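Side-chain contacts in 16L protein (Yaba-like disease virus, PDB 6TQP), which probably blocks apoptosis of the infected cell as a viral Bcl-2-like protein, holding the BH3 segment of pro-apoptotic partners in a groove on its surface: residues L69-T74 with K80-Q85; S104-I109 with F124-I129. One frame throughout, in Å; residues are numbered along the deposited sequence.

The two contacts illustrate how a small helical protein joins its interior to its binding surface. Contact 2, between helices 96-113 and 120-134, lies near the middle of the chain, whereas contact 1, between loop 69-74 and helix 76-92, lies farther out beside the bound peptide. Their centres are about 10 Å apart, and apolar side chains connect them directly: Ile82 CG2 of contact 1 lies 3.9 Å from Leu125 CD1 of contact 2, and Val71 CG1 lies 4.0 Å from Ile109 CG1. A bound sodium ion lies about 14 Å from the side chain of Ile82. In sequence, both segments of contact 1 precede those of contact 2.

Contact 1. Residues L69-T74 with K80-Q85; sequences LKVDDT and KHIKDQ
Leu69 and Ile82 meet where the chain leaves helix 38-68 and turns back into helix 76-92, their CA atoms 5.9 Å apart. A Schellman motif ends the helix at Lys70, where a type I turn to Asp73 begins the connection. The tight part is made by hydrocarbon: Ile82 CG1 lies 3.5 Å from the carbonyl oxygen Leu69 O and 4.0 Å from Leu69 CB. Because CG1 continues to an extended CD1 (chi2 170°), the ethyl arm reaches on toward Val71, whose CG1 stands a loose 4.4 Å from Ile82 CD1. The other end of Leu69 meets Gln85: the leucine and the glutamine lie alongside each other, pointing contrary ways, with Leu69 CD2 3.6 Å from Gln85 NE2.

The looser side is polar. A water donates to Leu69 O at 2.7 Å and accepts a weak bond from Gln85 NE2, which also makes a weak bond to His81 O and sits over the centre of the His81 ring, 3.4 Å above its plane. On the bound peptide, an acidic side chain hydrogen-bonds His81 ND1, an aromatic one packs on Gln85 and an apolar one on Leu69.

The chemistry implies that hydrocarbon packing joins the loop to the helix, while two weak bonds, one to His81 O and one to the water, are likely to set the rotation of an amide that forms part of the peptide-binding surface.

Contact 2. Residues S104-I109 with F124-I129; sequences SLISMI and FLIEDI
Ile106 against Ile126 and Ile129 is a sparse, wholly apolar helix-to-helix contact, joining helix 96-113 to helix 120-134 deep in the protein, about 5 Å from the centre of the chain to the centre of the contact. All three isoleucines are buried, yet the two segments hide only 163 Å² between them. The CA atoms of Ile106 and Ile126 are 7.6 Å apart.

Ile106 carries the contact with both of its branches. CG1 sits beside the backbone N (chi1 -60°) and passes CD1 onward to Ile129, where it meets CG2 at 3.5 Å and lies 4.2 Å from CB. These two side chains approach end on, methyl against methyl. The shorter branch serves a different neighbour: Ile106 CG2 faces Ile126 CG1 at 4.4 Å, a much slacker meeting. One side chain thus spans two residues three positions apart on the opposing helix.

Such packing around a buried apolar helix suits the Bcl-2 fold to which the M11L family belongs, in which amphipathic helices surround a hydrophobic central one. Helix 96-113 probably takes the central place here, since helices 12-27, 38-68, 76-92 and 120-134 all touch it. Helix 12-27 adds Ile24 against both Ile106 and Ile126, helix 38-68 covers Met108 with Met55 and Leu62, and helix 76-92 sets Ile86 against Ile109 and Ile129. Both serines of 104-109 are hydrogen-bonded: Ser107 OG to Ile103 O in the same helix, Ser104 OG to Cys51 O on helix 38-68.

Contact 1. Residues L69-T74 with K80-Q85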
loop_
_atom_site.group_PDB
_atom_site.type_symbol
_atom_site.label_atom_id
_atom_site.label_comp_id
_atom_site.label_asym_id
_atom_site.label_seq_id
_atom_site.Cartn_x
_atom_site.Cartn_y
_atom_site.Cartn_z
ATOM N N LEU A 69 -2.734 14.815 -2.494
ATOM C CA LEU A 69 -2.535 14.162 -3.785
ATOM C C LEU A 69 -3.616 14.506 -4.802
ATOM O O LEU A 69 -3.513 14.069 -5.955
ATOM C CB LEU A 69 -2.498 12.645 -3.605
ATOM C CG LEU A 69 -1.405 12.091 -2.701
ATOM C CD1 LEU A 69 -1.676 10.622 -2.413
ATOM C CD2 LEU A 69 -0.060 12.279 -3.356
ATOM N N LYS A 70 -4.646 15.251 -4.404
ATOM C CA LYS A 70 -5.748 15.622 -5.300
ATOM C C LYS A 70 -6.371 14.383 -5.947
ATOM O O LYS A 70 -6.571 14.320 -7.162
ATOM C CB LYS A 70 -5.264 16.607 -6.365
ATOM C CG LYS A 70 -4.498 17.802 -5.801
ATOM C CD LYS A 70 -3.696 18.534 -6.878
ATOM C CE LYS A 70 -4.589 19.349 -7.789
ATOM N NZ LYS A 70 -5.235 20.477 -7.061
ATOM N N VAL A 71 -6.711 13.397 -5.114
ATOM C CA VAL A 71 -7.186 12.116 -5.633
ATOM C C VAL A 71 -8.499 12.243 -6.379
ATOM O O VAL A 71 -8.913 11.293 -7.055
ATOM C CB VAL A 71 -7.355 11.086 -4.504
ATOM C CG1 VAL A 71 -6.023 10.827 -3.832
ATOM C CG2 VAL A 71 -8.433 11.554 -3.518
ATOM N N ASP A 72 -9.196 13.366 -6.242
ATOM C CA ASP A 72 -10.407 13.548 -7.031
ATOM C C ASP A 72 -10.091 13.720 -8.512
ATOM O O ASP A 72 -10.970 13.505 -9.350
ATOM C CB ASP A 72 -11.200 14.744 -6.500
ATOM C CG ASP A 72 -10.464 16.062 -6.675
ATOM O OD1 ASP A 72 -10.721 16.757 -7.681
ATOM O OD2 ASP A 72 -9.622 16.396 -5.814
ATOM N N ASP A 73 -8.853 14.076 -8.852
ATOM C CA ASP A 73 -8.441 14.277 -10.239
ATOM C C ASP A 73 -7.897 12.956 -10.772
ATOM O O ASP A 73 -6.792 12.545 -10.407
ATOM C CB ASP A 73 -7.398 15.391 -10.317
ATOM C CG ASP A 73 -6.900 15.646 -11.729
ATOM O OD1 ASP A 73 -7.173 14.830 -12.631
ATOM O OD2 ASP A 73 -6.230 16.675 -11.938
ATOM N N THR A 74 -8.671 12.284 -11.629
ATOM C CA THR A 74 -8.284 10.980 -12.156
ATOM C C THR A 74 -7.652 11.068 -13.537
ATOM O O THR A 74 -7.525 10.043 -14.216
ATOM C CB THR A 74 -9.490 10.034 -12.210
ATOM O OG1 THR A 74 -10.540 10.629 -12.983
ATOM C CG2 THR A 74 -9.989 9.725 -10.809
ATOM N N LYS A 80 -0.244 9.969 -12.731
ATOM C CA LYS A 80 1.209 9.841 -12.790
ATOM C C LYS A 80 1.857 10.620 -11.653
ATOM O O LYS A 80 2.798 10.143 -11.010
ATOM C CB LYS A 80 1.710 10.341 -14.148
ATOM C CG LYS A 80 3.024 9.744 -14.614
ATOM C CD LYS A 80 4.183 10.668 -14.321
ATOM C CE LYS A 80 5.492 10.074 -14.810
ATOM N NZ LYS A 80 6.665 10.902 -14.420
ATOM N N HIS A 81 1.339 11.818 -11.384
ATOM C CA HIS A 81 1.821 12.642 -10.280
ATOM C C HIS A 81 1.653 11.926 -8.940
ATOM O O HIS A 81 2.565 11.934 -8.101
ATOM C CB HIS A 81 1.061 13.967 -10.309
ATOM C CG HIS A 81 1.662 15.049 -9.471
ATOM N ND1 HIS A 81 3.019 15.186 -9.279
ATOM C CD2 HIS A 81 1.080 16.068 -8.798
ATOM C CE1 HIS A 81 3.245 16.233 -8.509
ATOM N NE2 HIS A 81 2.086 16.786 -8.204
ATOM N N ILE A 82 0.499 11.291 -8.720
ATOM C CA ILE A 82 0.286 10.546 -7.476
ATOM C C ILE A 82 1.295 9.411 -7.363
ATOM O O ILE A 82 1.902 9.191 -6.307
ATOM C CB ILE A 82 -1.159 10.014 -7.410
ATOM C CG1 ILE A 82 -2.145 11.179 -7.359
ATOM C CG2 ILE A 82 -1.342 9.093 -6.203
ATOM C CD1 ILE A 82 -3.591 10.772 -7.541
ATOM N N LYS A 83 1.465 8.651 -8.446
ATOM C CA LYS A 83 2.393 7.528 -8.422
ATOM C C LYS A 83 3.777 7.995 -8.005
ATOM O O LYS A 83 4.381 7.450 -7.074
ATOM C CB LYS A 83 2.459 6.866 -9.796
ATOM C CG LYS A 83 3.391 5.653 -9.873
ATOM C CD LYS A 83 3.745 5.302 -11.314
ATOM C CE LYS A 83 5.044 5.960 -11.753
ATOM N NZ LYS A 83 6.235 5.277 -11.184
ATOM N N ASP A 84 4.293 9.012 -8.685
ATOM C CA ASP A 84 5.652 9.455 -8.415
ATOM C C ASP A 84 5.799 9.975 -6.990
ATOM O O ASP A 84 6.833 9.750 -6.351
ATOM C CB ASP A 84 6.058 10.507 -9.442
ATOM C CG ASP A 84 6.197 9.919 -10.834
ATOM O OD1 ASP A 84 6.518 8.718 -10.941
ATOM O OD2 ASP A 84 5.978 10.640 -11.816
ATOM N N GLN A 85 4.778 10.656 -6.462
ATOM C CA GLN A 85 4.870 11.144 -5.086
ATOM C C GLN A 85 4.892 9.985 -4.095
ATOM O O GLN A 85 5.655 10.006 -3.122
ATOM C CB GLN A 85 3.716 12.102 -4.779
ATOM C CG GLN A 85 3.832 13.439 -5.507
ATOM C CD GLN A 85 2.669 14.374 -5.230
ATOM O OE1 GLN A 85 2.777 15.282 -4.406
ATOM N NE2 GLN A 85 1.554 14.163 -5.925
HETATM O O HOH W 1 -1.333 14.733 -7.314
#

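Contact 2. Residues S104-I109 with F124-I129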
loop_
_atom_site.group_PDB
_atom_site.type_symbol
_atom_site.label_atom_id
_atom_site.label_comp_id
_atom_site.label_asym_id
_atom_site.label_seq_id
_atom_site.Cartn_x
_atom_site.Cartn_y
_atom_site.Cartn_z
ATOM N N SER A 104 -2.504 0.721 2.684
ATOM C CA SER A 104 -3.753 1.301 3.165
ATOM C C SER A 104 -4.082 2.588 2.420
ATOM O O SER A 104 -5.251 2.869 2.132
ATOM C CB SER A 104 -3.676 1.569 4.666
ATOM O OG SER A 104 -3.462 0.374 5.388
ATOM N N LEU A 105 -3.068 3.404 2.132
ATOM C CA LEU A 105 -3.296 4.643 1.398
ATOM C C LEU A 105 -3.885 4.360 0.019
ATOM O O LEU A 105 -4.858 5.000 -0.403
ATOM C CB LEU A 105 -1.976 5.415 1.277
ATOM C CG LEU A 105 -2.047 6.674 0.415
ATOM C CD1 LEU A 105 -2.965 7.720 1.029
ATOM C CD2 LEU A 105 -0.650 7.205 0.208
ATOM N N ILE A 106 -3.310 3.395 -0.702
ATOM C CA ILE A 106 -3.831 3.031 -2.025
ATOM C C ILE A 106 -5.271 2.566 -1.911
ATOM O O ILE A 106 -6.118 2.918 -2.744
ATOM C CB ILE A 106 -2.951 1.943 -2.673
ATOM C CG1 ILE A 106 -1.512 2.423 -2.841
ATOM C CG2 ILE A 106 -3.481 1.525 -4.058
ATOM C CD1 ILE A 106 -0.563 1.301 -2.998
ATOM N N SER A 107 -5.580 1.778 -0.879
ATOM C CA SER A 107 -6.966 1.334 -0.694
ATOM C C SER A 107 -7.908 2.523 -0.610
ATOM O O SER A 107 -8.971 2.541 -1.247
ATOM C CB SER A 107 -7.089 0.480 0.567
ATOM O OG SER A 107 -6.357 -0.716 0.420
ATOM N N MET A 108 -7.536 3.533 0.179
ATOM C CA MET A 108 -8.379 4.716 0.277
ATOM C C MET A 108 -8.461 5.455 -1.053
ATOM O O MET A 108 -9.541 5.907 -1.443
ATOM C CB MET A 108 -7.864 5.658 1.353
ATOM C CG MET A 108 -8.716 6.915 1.461
ATOM S SD MET A 108 -8.121 8.001 2.756
ATOM C CE MET A 108 -8.708 7.028 4.141
ATOM N N ILE A 109 -7.331 5.619 -1.747
ATOM C CA ILE A 109 -7.356 6.308 -3.039
ATOM C C ILE A 109 -8.377 5.653 -3.949
ATOM O O ILE A 109 -9.211 6.320 -4.573
ATOM C CB ILE A 109 -5.957 6.314 -3.680
ATOM C CG1 ILE A 109 -4.992 7.125 -2.818
ATOM C CG2 ILE A 109 -6.007 6.920 -5.099
ATOM C CD1 ILE A 109 -3.547 7.069 -3.274
ATOM N N PHE A 124 -2.048 0.869 -13.670
ATOM C CA PHE A 124 -0.589 0.829 -13.695
ATOM C C PHE A 124 0.000 1.468 -12.452
ATOM O O PHE A 124 1.074 1.058 -11.995
ATOM C CB PHE A 124 -0.051 1.530 -14.946
ATOM C CG PHE A 124 -0.285 0.771 -16.233
ATOM C CD1 PHE A 124 -0.358 -0.618 -16.247
ATOM C CD2 PHE A 124 -0.426 1.452 -17.434
ATOM C CE1 PHE A 124 -0.575 -1.305 -17.436
ATOM C CE2 PHE A 124 -0.643 0.771 -18.617
ATOM C CZ PHE A 124 -0.718 -0.607 -18.618
ATOM N N LEU A 125 -0.670 2.481 -11.902
ATOM C CA LEU A 125 -0.273 3.001 -10.599
ATOM C C LEU A 125 -0.267 1.890 -9.566
ATOM O O LEU A 125 0.656 1.777 -8.747
ATOM C CB LEU A 125 -1.223 4.117 -10.166
ATOM C CG LEU A 125 -0.863 4.793 -8.840
ATOM C CD1 LEU A 125 -1.312 6.257 -8.861
ATOM C CD2 LEU A 125 -1.484 4.071 -7.671
ATOM N N ILE A 126 -1.313 1.067 -9.567
ATOM C CA ILE A 126 -1.378 -0.010 -8.590
ATOM C C ILE A 126 -0.247 -0.998 -8.842
ATOM O O ILE A 126 0.463 -1.411 -7.918
ATOM C CB ILE A 126 -2.753 -0.697 -8.639
ATOM C CG1 ILE A 126 -3.846 0.302 -8.245
ATOM C CG2 ILE A 126 -2.757 -1.916 -7.713
ATOM C CD1 ILE A 126 -5.264 -0.168 -8.617
ATOM N N GLU A 127 -0.064 -1.384 -10.107
ATOM C CA GLU A 127 1.026 -2.284 -10.475
ATOM C C GLU A 127 2.377 -1.710 -10.064
ATOM O O GLU A 127 3.188 -2.387 -9.423
ATOM C CB GLU A 127 1.001 -2.536 -11.983
ATOM C CG GLU A 127 -0.044 -3.529 -12.434
ATOM C CD GLU A 127 0.384 -4.956 -12.186
ATOM O OE1 GLU A 127 1.597 -5.181 -11.966
ATOM O OE2 GLU A 127 -0.489 -5.849 -12.212
ATOM N N ASP A 128 2.639 -0.460 -10.449
ATOM C CA ASP A 128 3.946 0.139 -10.207
ATOM C C ASP A 128 4.264 0.218 -8.719
ATOM O O ASP A 128 5.372 -0.127 -8.297
ATOM C CB ASP A 128 3.996 1.530 -10.829
ATOM C CG ASP A 128 4.012 1.495 -12.340
ATOM O OD1 ASP A 128 4.430 0.468 -12.908
ATOM O OD2 ASP A 128 3.608 2.508 -12.963
ATOM N N ILE A 129 3.311 0.673 -7.905
ATOM C CA ILE A 129 3.566 0.781 -6.471
ATOM C C ILE A 129 3.662 -0.602 -5.831
ATOM O O ILE A 129 4.449 -0.813 -4.898
ATOM C CB ILE A 129 2.491 1.650 -5.799
ATOM C CG1 ILE A 129 2.545 3.072 -6.363
ATOM C CG2 ILE A 129 2.709 1.682 -4.282
ATOM C CD1 ILE A 129 1.458 3.974 -5.837
#